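Local coordinates for protein gp18 (Listeria monocytogenes EGD-e, PDB 3GS9) that is a prophage tail protein, probably a structural part of the phage tail related to the tail-associated endopeptidase family, at residues A[288-293]-A[297-302]; A[112-117]-A[155-160]. All coordinates share one frame; numbering follows the deposited sequence.

Interaction 1 (A[288-293]-A[297-302]); sequences VLFIYE and IDYDVQ
Six backbone hydrogen bonds tie 288-293 to 297-302 as the two arms of an antiparallel hairpin. V288 pairs with V301, F290 with Y299 and Y292 with I297, each pair bonded in both directions. F290 N reaches Y299 O at 2.7 Å, whereas I297 N to Y292 O, beside the turn, stretches to 3.2 Å. At the non-hydrogen-bonded positions the strands close up, and the CA of D298 sends a CA-H...O contact to F290 O (3.3 Å).

The aromatic contacts lie on the face of V288, F290 and Y292. The side chains of F290 and Y299 run alongside each other and their rings meet obliquely, planes at 40°, with F290 CD2 3.5 Å from Y299 CZ. With chi1 at 49° the Y299 ring is turned toward F290, whose CB lies over one of its faces. V301 CG1 packs on F290 CB at 4.0 Å.

On the other face the D298 carboxylate lies alongside I291, its OD1 3.1 Å from I291 CG2, an apolar neighbour.

The hairpin belongs to a mixed sheet: 287-292 runs parallel to strand 186-189, and 297-305 is followed by 318-321. Y299 OH bonds T270, F290 meets F199 and Y190, and Y292 OH bonds D57 of the second subunit.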
ATOM      1  N   VAL A 288      -4.901   6.305 -31.656  1.00 20.12           N
ATOM      2  CA  VAL A 288      -3.952   7.139 -32.380  1.00 19.60           C
ATOM      3  C   VAL A 288      -2.729   6.268 -32.713  1.00 17.89           C
ATOM      4  O   VAL A 288      -2.246   5.517 -31.859  1.00 20.21           O
ATOM      5  CB  VAL A 288      -3.570   8.342 -31.511  1.00 19.52           C
ATOM      6  CG1 VAL A 288      -2.530   9.190 -32.177  1.00 19.38           C
ATOM      7  CG2 VAL A 288      -4.822   9.206 -31.180  1.00 22.35           C
ATOM      8  N   LEU A 289      -2.250   6.340 -33.959  1.00 19.24           N
ATOM      9  CA  LEU A 289      -1.048   5.583 -34.374  1.00 19.03           C
ATOM     10  C   LEU A 289       0.148   6.286 -33.772  1.00 17.94           C
ATOM     11  O   LEU A 289       0.334   7.481 -34.001  1.00 20.11           O
ATOM     12  CB  LEU A 289      -0.854   5.566 -35.891  1.00 22.65           C
ATOM     13  CG  LEU A 289       0.402   4.817 -36.366  1.00 23.90           C
ATOM     14  CD1 LEU A 289       0.393   3.348 -35.994  1.00 23.76           C
ATOM     15  CD2 LEU A 289       0.610   5.007 -37.902  1.00 24.74           C
ATOM     16  N   PHE A 290       0.930   5.552 -32.989  1.00 18.42           N
ATOM     17  CA  PHE A 290       2.133   6.089 -32.362  1.00 17.37           C
ATOM     18  C   PHE A 290       3.336   5.590 -33.174  1.00 15.85           C
ATOM     19  O   PHE A 290       3.555   4.402 -33.284  1.00 15.76           O
ATOM     20  CB  PHE A 290       2.249   5.641 -30.881  1.00 17.47           C
ATOM     21  CG  PHE A 290       3.329   6.364 -30.125  1.00 15.13           C
ATOM     22  CD1 PHE A 290       3.114   7.640 -29.610  1.00 17.42           C
ATOM     23  CD2 PHE A 290       4.603   5.789 -29.984  1.00 15.49           C
ATOM     24  CE1 PHE A 290       4.110   8.306 -28.915  1.00 17.39           C
ATOM     25  CE2 PHE A 290       5.607   6.466 -29.314  1.00 14.02           C
ATOM     26  CZ  PHE A 290       5.367   7.721 -28.786  1.00 14.89           C
ATOM     27  N   ILE A 291       4.107   6.507 -33.747  1.00 15.40           N
ATOM     28  CA  ILE A 291       5.316   6.112 -34.450  1.00 16.80           C
ATOM     29  C   ILE A 291       6.527   6.490 -33.601  1.00 16.49           C
ATOM     30  O   ILE A 291       6.838   7.685 -33.419  1.00 15.41           O
ATOM     31  CB  ILE A 291       5.398   6.777 -35.837  1.00 18.39           C
ATOM     32  CG1 ILE A 291       4.179   6.421 -36.687  1.00 19.66           C
ATOM     33  CG2 ILE A 291       6.675   6.383 -36.541  1.00 18.21           C
ATOM     34  CD1 ILE A 291       4.077   7.197 -37.973  1.00 22.69           C
ATOM     35  N   TYR A 292       7.173   5.481 -33.042  1.00 18.53           N
ATOM     36  CA  TYR A 292       8.398   5.699 -32.268  1.00 19.70           C
ATOM     37  C   TYR A 292       9.546   5.787 -33.258  1.00 19.75           C
ATOM     38  O   TYR A 292      10.157   4.768 -33.663  1.00 18.59           O
ATOM     39  CB  TYR A 292       8.648   4.607 -31.215  1.00 17.11           C
ATOM     40  CG  TYR A 292       9.900   4.884 -30.431  1.00 15.28           C
ATOM     41  CD1 TYR A 292       9.993   6.010 -29.628  1.00 14.53           C
ATOM     42  CD2 TYR A 292      11.008   4.054 -30.504  1.00 16.99           C
ATOM     43  CE1 TYR A 292      11.141   6.294 -28.918  1.00 14.90           C
ATOM     44  CE2 TYR A 292      12.142   4.325 -29.781  1.00 19.58           C
ATOM     45  CZ  TYR A 292      12.210   5.454 -29.000  1.00 17.41           C
ATOM     46  OH  TYR A 292      13.354   5.720 -28.286  1.00 19.52           O
ATOM     47  N   GLU A 293       9.847   7.025 -33.620  1.00 19.81           N
ATOM     48  CA  GLU A 293      10.711   7.304 -34.762  1.00 22.77           C
ATOM     49  C   GLU A 293      12.146   6.794 -34.594  1.00 22.19           C
ATOM     50  O   GLU A 293      12.739   6.291 -35.549  1.00 22.96           O
ATOM     51  CB  GLU A 293      10.717   8.808 -35.071  1.00 24.45           C
ATOM     52  CG  GLU A 293      10.714   9.128 -36.553  1.00 33.19           C
ATOM     53  CD  GLU A 293       9.417   8.682 -37.231  1.00 35.16           C
ATOM     54  OE1 GLU A 293       8.339   9.222 -36.907  1.00 43.60           O
ATOM     55  OE2 GLU A 293       9.486   7.777 -38.087  1.00 42.55           O
ATOM     56  N   ILE A 297       9.319   2.022 -34.982  1.00 18.57           N
ATOM     57  CA  ILE A 297       8.363   1.039 -34.476  1.00 18.84           C
ATOM     58  C   ILE A 297       7.032   1.774 -34.358  1.00 21.35           C
ATOM     59  O   ILE A 297       6.969   2.842 -33.746  1.00 22.40           O
ATOM     60  CB  ILE A 297       8.789   0.505 -33.116  1.00 16.90           C
ATOM     61  CG1 ILE A 297      10.075  -0.331 -33.254  1.00 23.28           C
ATOM     62  CG2 ILE A 297       7.643  -0.314 -32.463  1.00 24.25           C
ATOM     63  CD1 ILE A 297      10.629  -0.781 -31.901  1.00 28.88           C
ATOM     64  N   ASP A 298       6.002   1.198 -34.968  1.00 22.22           N
ATOM     65  CA  ASP A 298       4.668   1.770 -35.026  1.00 21.65           C
ATOM     66  C   ASP A 298       3.704   0.906 -34.221  1.00 20.83           C
ATOM     67  O   ASP A 298       3.681  -0.322 -34.369  1.00 18.22           O
ATOM     68  CB  ASP A 298       4.155   1.795 -36.485  1.00 23.97           C
ATOM     69  CG  ASP A 298       4.945   2.739 -37.414  1.00 28.67           C
ATOM     70  OD1 ASP A 298       5.881   3.472 -36.995  1.00 28.22           O
ATOM     71  OD2 ASP A 298       4.588   2.741 -38.618  1.00 39.49           O
ATOM     72  N   TYR A 299       2.855   1.546 -33.414  1.00 17.84           N
ATOM     73  CA  TYR A 299       1.839   0.850 -32.636  1.00 16.37           C
ATOM     74  C   TYR A 299       0.750   1.831 -32.175  1.00 17.22           C
ATOM     75  O   TYR A 299       0.977   3.025 -32.091  1.00 17.55           O
ATOM     76  CB  TYR A 299       2.447   0.118 -31.424  1.00 18.78           C
ATOM     77  CG  TYR A 299       3.379   0.970 -30.590  1.00 17.18           C
ATOM     78  CD1 TYR A 299       4.743   1.054 -30.887  1.00 20.19           C
ATOM     79  CD2 TYR A 299       2.918   1.641 -29.474  1.00 17.59           C
ATOM     80  CE1 TYR A 299       5.601   1.839 -30.116  1.00 15.03           C
ATOM     81  CE2 TYR A 299       3.780   2.421 -28.688  1.00 16.68           C
ATOM     82  CZ  TYR A 299       5.130   2.500 -29.004  1.00 18.11           C
ATOM     83  OH  TYR A 299       5.991   3.285 -28.227  1.00 15.93           O
ATOM     84  N   ASP A 300      -0.417   1.299 -31.857  1.00 19.76           N
ATOM     85  CA  ASP A 300      -1.542   2.106 -31.421  1.00 19.57           C
ATOM     86  C   ASP A 300      -1.492   2.448 -29.926  1.00 20.91           C
ATOM     87  O   ASP A 300      -1.078   1.637 -29.077  1.00 20.75           O
ATOM     88  CB  ASP A 300      -2.845   1.368 -31.709  1.00 19.47           C
ATOM     89  CG  ASP A 300      -3.202   1.349 -33.182  1.00 26.84           C
ATOM     90  OD1 ASP A 300      -2.843   2.295 -33.924  1.00 30.14           O
ATOM     91  OD2 ASP A 300      -3.839   0.361 -33.597  1.00 38.87           O
ATOM     92  N   VAL A 301      -1.860   3.683 -29.632  1.00 16.91           N
ATOM     93  CA  VAL A 301      -2.156   4.097 -28.279  1.00 17.18           C
ATOM     94  C   VAL A 301      -3.616   4.534 -28.285  1.00 18.64           C
ATOM     95  O   VAL A 301      -4.155   4.851 -29.337  1.00 19.05           O
ATOM     96  CB  VAL A 301      -1.217   5.205 -27.805  1.00 15.81           C
ATOM     97  CG1 VAL A 301       0.175   4.642 -27.626  1.00 14.70           C
ATOM     98  CG2 VAL A 301      -1.244   6.390 -28.757  1.00 17.81           C
ATOM     99  N   GLN A 302      -4.247   4.485 -27.123  1.00 18.77           N
ATOM    100  CA  GLN A 302      -5.692   4.691 -27.021  1.00 18.49           C
ATOM    101  C   GLN A 302      -5.930   5.880 -26.090  1.00 17.71           C
ATOM    102  O   GLN A 302      -5.166   6.119 -25.155  1.00 18.58           O
ATOM    103  CB  GLN A 302      -6.307   3.416 -26.460  1.00 23.23           C
ATOM    104  CG  GLN A 302      -7.767   3.264 -26.576  1.00 30.50           C
ATOM    105  CD  GLN A 302      -8.226   1.853 -26.241  1.00 31.64           C
ATOM    106  OE1 GLN A 302      -7.583   1.150 -25.468  1.00 34.14           O
ATOM    107  NE2 GLN A 302      -9.315   1.430 -26.840  1.00 25.24           N
TER

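Interaction 2 (A[112-117]-A[155-160]); sequences EQCLTH and DQLLDD
This is a small, wholly apolar helix-to-helix contact, in which C114 and L115 of helix 111-118 meet L157 of helix 150-161. The helices are separated in sequence by strands 127-129 and 141-149, and the three touching residues are all buried. Of the 128 Å² buried between the two segments L157 accounts for 72 Å², and it takes part in both residue pairs.

The first bond of L157 points toward the other helix, and its two methyls part between neighbouring residues. CD2 sits against C114, 3.5 Å from its CB, tighter than usual for two carbons, and 3.8 Å from its SG. CD1 goes to the leucine instead, reaching L115 CD2 at 3.7 Å while also staying near C114 CB. The fork thus straddles the C114-L115 step. C114 points its CB at L157, and its sulfur swings to a position opposite the carbonyl carbon (chi1 -67°), touching the same methyl. L115 starts out across the line between the helices, and its side chain crosses that of L157 at a slant, so that its CD2 methyl makes the contact.

Two side-chain bonds stay within their own helix. T116 OG1 bonds E112 O at 2.9 Å, reaching that oxygen from the face opposite T116 N. Q156 NE2 bonds D160 OD2 at 2.9 Å; OD2 also accepts from Q142 NE2, while OD1 makes a salt bridge with R249, so both carboxylate oxygens are engaged. F145 of strand 141-149 lies against both C114 and L157, while W128 and F174 pack on L115.

With no polar pair between the segments, the contact rests on van der Waals packing and burial of apolar surface, as one small part of a cluster that includes F145.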
ATOM      1  N   GLU A 112     -24.889 -11.404 -20.304  1.00 14.99           N
ATOM      2  CA  GLU A 112     -26.305 -11.063 -20.089  1.00 16.05           C
ATOM      3  C   GLU A 112     -26.844 -11.694 -18.812  1.00 16.50           C
ATOM      4  O   GLU A 112     -27.476 -11.017 -18.025  1.00 14.60           O
ATOM      5  CB  GLU A 112     -27.169 -11.486 -21.278  1.00 17.05           C
ATOM      6  CG  GLU A 112     -28.664 -11.336 -21.031  1.00 21.67           C
ATOM      7  N   GLN A 113     -26.604 -12.986 -18.611  1.00 16.72           N
ATOM      8  CA  GLN A 113     -27.025 -13.645 -17.382  1.00 16.32           C
ATOM      9  C   GLN A 113     -26.411 -13.030 -16.108  1.00 16.87           C
ATOM     10  O   GLN A 113     -27.087 -12.908 -15.058  1.00 13.41           O
ATOM     11  CB  GLN A 113     -26.708 -15.140 -17.438  1.00 15.55           C
ATOM     12  CG  GLN A 113     -27.551 -15.949 -18.438  1.00 15.95           C
ATOM     13  CD  GLN A 113     -27.070 -17.371 -18.530  1.00 21.07           C
ATOM     14  OE1 GLN A 113     -25.932 -17.621 -18.918  1.00 16.22           O
ATOM     15  NE2 GLN A 113     -27.935 -18.326 -18.153  1.00 22.60           N
ATOM     16  N   CYS A 114     -25.137 -12.663 -16.184  1.00 16.22           N
ATOM     17  CA  CYS A 114     -24.488 -12.002 -15.041  1.00 17.66           C
ATOM     18  C   CYS A 114     -25.094 -10.632 -14.741  1.00 17.55           C
ATOM     19  O   CYS A 114     -25.366 -10.325 -13.596  1.00 16.87           O
ATOM     20  CB  CYS A 114     -22.979 -11.871 -15.245  1.00 16.68           C
ATOM     21  SG  CYS A 114     -22.142 -13.461 -15.249  1.00 16.66           S
ATOM     22  N   LEU A 115     -25.327  -9.818 -15.771  1.00 14.55           N
ATOM     23  CA  LEU A 115     -25.872  -8.481 -15.551  1.00 14.28           C
ATOM     24  C   LEU A 115     -27.283  -8.590 -14.989  1.00 17.07           C
ATOM     25  O   LEU A 115     -27.655  -7.880 -14.043  1.00 18.00           O
ATOM     26  CB  LEU A 115     -25.851  -7.686 -16.839  1.00 13.48           C
ATOM     27  CG  LEU A 115     -24.463  -7.251 -17.313  1.00 14.57           C
ATOM     28  CD1 LEU A 115     -24.529  -6.732 -18.727  1.00 15.94           C
ATOM     29  CD2 LEU A 115     -23.921  -6.176 -16.372  1.00 17.21           C
ATOM     30  N   THR A 116     -28.026  -9.563 -15.515  1.00 17.16           N
ATOM     31  CA  THR A 116     -29.340  -9.859 -14.968  1.00 16.64           C
ATOM     32  C   THR A 116     -29.263 -10.184 -13.472  1.00 19.46           C
ATOM     33  O   THR A 116     -30.062  -9.674 -12.659  1.00 18.61           O
ATOM     34  CB  THR A 116     -30.046 -10.971 -15.762  1.00 18.29           C
ATOM     35  OG1 THR A 116     -30.162 -10.566 -17.133  1.00 20.64           O
ATOM     36  CG2 THR A 116     -31.441 -11.234 -15.189  1.00 15.60           C
ATOM     37  N   HIS A 117     -28.282 -11.005 -13.101  1.00 18.24           N
ATOM     38  CA  HIS A 117     -28.086 -11.337 -11.711  1.00 20.58           C
ATOM     39  C   HIS A 117     -27.840 -10.102 -10.831  1.00 19.58           C
ATOM     40  O   HIS A 117     -28.355 -10.014  -9.713  1.00 20.36           O
ATOM     41  CB  HIS A 117     -26.946 -12.342 -11.534  1.00 19.58           C
ATOM     42  CG  HIS A 117     -26.762 -12.754 -10.114  1.00 19.68           C
ATOM     43  ND1 HIS A 117     -27.748 -13.421  -9.416  1.00 19.34           N
ATOM     44  CD2 HIS A 117     -25.753 -12.544  -9.239  1.00 16.26           C
ATOM     45  CE1 HIS A 117     -27.345 -13.624  -8.179  1.00 15.80           C
ATOM     46  NE2 HIS A 117     -26.130 -13.116  -8.044  1.00 15.74           N
ATOM     47  N   ASP A 155     -17.215  -4.305 -12.552  1.00 14.10           N
ATOM     48  CA  ASP A 155     -15.779  -4.309 -12.846  1.00 14.63           C
ATOM     49  C   ASP A 155     -15.243  -5.710 -13.069  1.00 11.73           C
ATOM     50  O   ASP A 155     -14.388  -5.928 -13.949  1.00 15.52           O
ATOM     51  CB  ASP A 155     -15.025  -3.582 -11.740  1.00 14.65           C
ATOM     52  CG  ASP A 155     -15.231  -2.081 -11.790  1.00 24.29           C
ATOM     53  OD1 ASP A 155     -15.735  -1.617 -12.794  1.00 21.77           O
ATOM     54  OD2 ASP A 155     -14.854  -1.367 -10.852  1.00 26.00           O
ATOM     55  N   GLN A 156     -15.731  -6.674 -12.303  1.00 14.06           N
ATOM     56  CA  GLN A 156     -15.329  -8.062 -12.514  1.00 14.04           C
ATOM     57  C   GLN A 156     -15.744  -8.538 -13.910  1.00 13.37           C
ATOM     58  O   GLN A 156     -14.976  -9.174 -14.631  1.00 14.63           O
ATOM     59  CB  GLN A 156     -16.043  -8.961 -11.508  1.00 14.06           C
ATOM     60  CG  GLN A 156     -15.545 -10.356 -11.626  1.00 20.35           C
ATOM     61  CD  GLN A 156     -16.336 -11.303 -10.844  1.00 26.96           C
ATOM     62  OE1 GLN A 156     -16.774 -11.009  -9.715  1.00 22.90           O
ATOM     63  NE2 GLN A 156     -16.571 -12.464 -11.439  1.00 19.66           N
ATOM     64  N   LEU A 157     -16.989  -8.261 -14.277  1.00 13.06           N
ATOM     65  CA  LEU A 157     -17.490  -8.645 -15.609  1.00 12.83           C
ATOM     66  C   LEU A 157     -16.644  -8.036 -16.734  1.00 12.67           C
ATOM     67  O   LEU A 157     -16.427  -8.687 -17.783  1.00 14.19           O
ATOM     68  CB  LEU A 157     -18.969  -8.263 -15.763  1.00 12.26           C
ATOM     69  CG  LEU A 157     -19.930  -8.929 -14.755  1.00 12.73           C
ATOM     70  CD1 LEU A 157     -21.395  -8.429 -14.913  1.00 15.83           C
ATOM     71  CD2 LEU A 157     -19.812 -10.495 -14.757  1.00 14.41           C
ATOM     72  N   LEU A 158     -16.221  -6.783 -16.566  1.00 12.14           N
ATOM     73  CA  LEU A 158     -15.408  -6.137 -17.573  1.00 14.72           C
ATOM     74  C   LEU A 158     -14.174  -6.993 -17.835  1.00 17.30           C
ATOM     75  O   LEU A 158     -13.821  -7.261 -18.998  1.00 14.50           O
ATOM     76  CB  LEU A 158     -14.994  -4.738 -17.139  1.00 15.49           C
ATOM     77  CG  LEU A 158     -16.086  -3.708 -16.851  1.00 15.33           C
ATOM     78  CD1 LEU A 158     -15.454  -2.317 -16.619  1.00 20.24           C
ATOM     79  CD2 LEU A 158     -17.111  -3.628 -17.944  1.00 15.08           C
ATOM     80  N   ASP A 159     -13.541  -7.455 -16.755  1.00 16.43           N
ATOM     81  CA  ASP A 159     -12.321  -8.276 -16.839  1.00 15.20           C
ATOM     82  C   ASP A 159     -12.620  -9.711 -17.375  1.00 17.90           C
ATOM     83  O   ASP A 159     -11.913 -10.241 -18.261  1.00 22.09           O
ATOM     84  CB  ASP A 159     -11.685  -8.360 -15.428  1.00 15.37           C
ATOM     85  CG  ASP A 159     -11.107  -7.044 -14.946  1.00 26.71           C
ATOM     86  OD1 ASP A 159     -10.814  -6.187 -15.807  1.00 27.23           O
ATOM     87  OD2 ASP A 159     -10.935  -6.879 -13.701  1.00 32.26           O
ATOM     88  N   ASP A 160     -13.677 -10.322 -16.849  1.00 13.71           N
ATOM     89  CA  ASP A 160     -14.034 -11.689 -17.180  1.00 13.88           C
ATOM     90  C   ASP A 160     -14.334 -11.789 -18.668  1.00 14.30           C
ATOM     91  O   ASP A 160     -13.827 -12.699 -19.338  1.00 15.51           O
ATOM     92  CB  ASP A 160     -15.263 -12.153 -16.403  1.00 14.66           C
ATOM     93  CG  ASP A 160     -14.962 -12.527 -14.975  1.00 14.74           C
ATOM     94  OD1 ASP A 160     -13.784 -12.505 -14.552  1.00 15.05           O
ATOM     95  OD2 ASP A 160     -15.925 -12.862 -14.241  1.00 18.53           O
TER

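Overall arrangement
Interaction 2 comes first along the chain: both its helical segments precede the two strands of interaction 1. All four segments belong to the prophage endopeptidase tail region, yet the contacts sit in different parts of the fold. The centres of interactions 1 and 2 are about 32 Å apart, and the nearest atoms of interactions 1 and 2 about 12 Å. Interaction 2 joins helices 111-118 and 150-161, whereas interaction 1 is a hairpin in the mixed six-stranded sheet that also contains strand 269-274. The centre of interaction 2 lies about 15 Å from the chain centre, that of interaction 1 about 21 Å. Only interaction 1 touches the second subunit, through Y292, so the hairpin contributes to that interface.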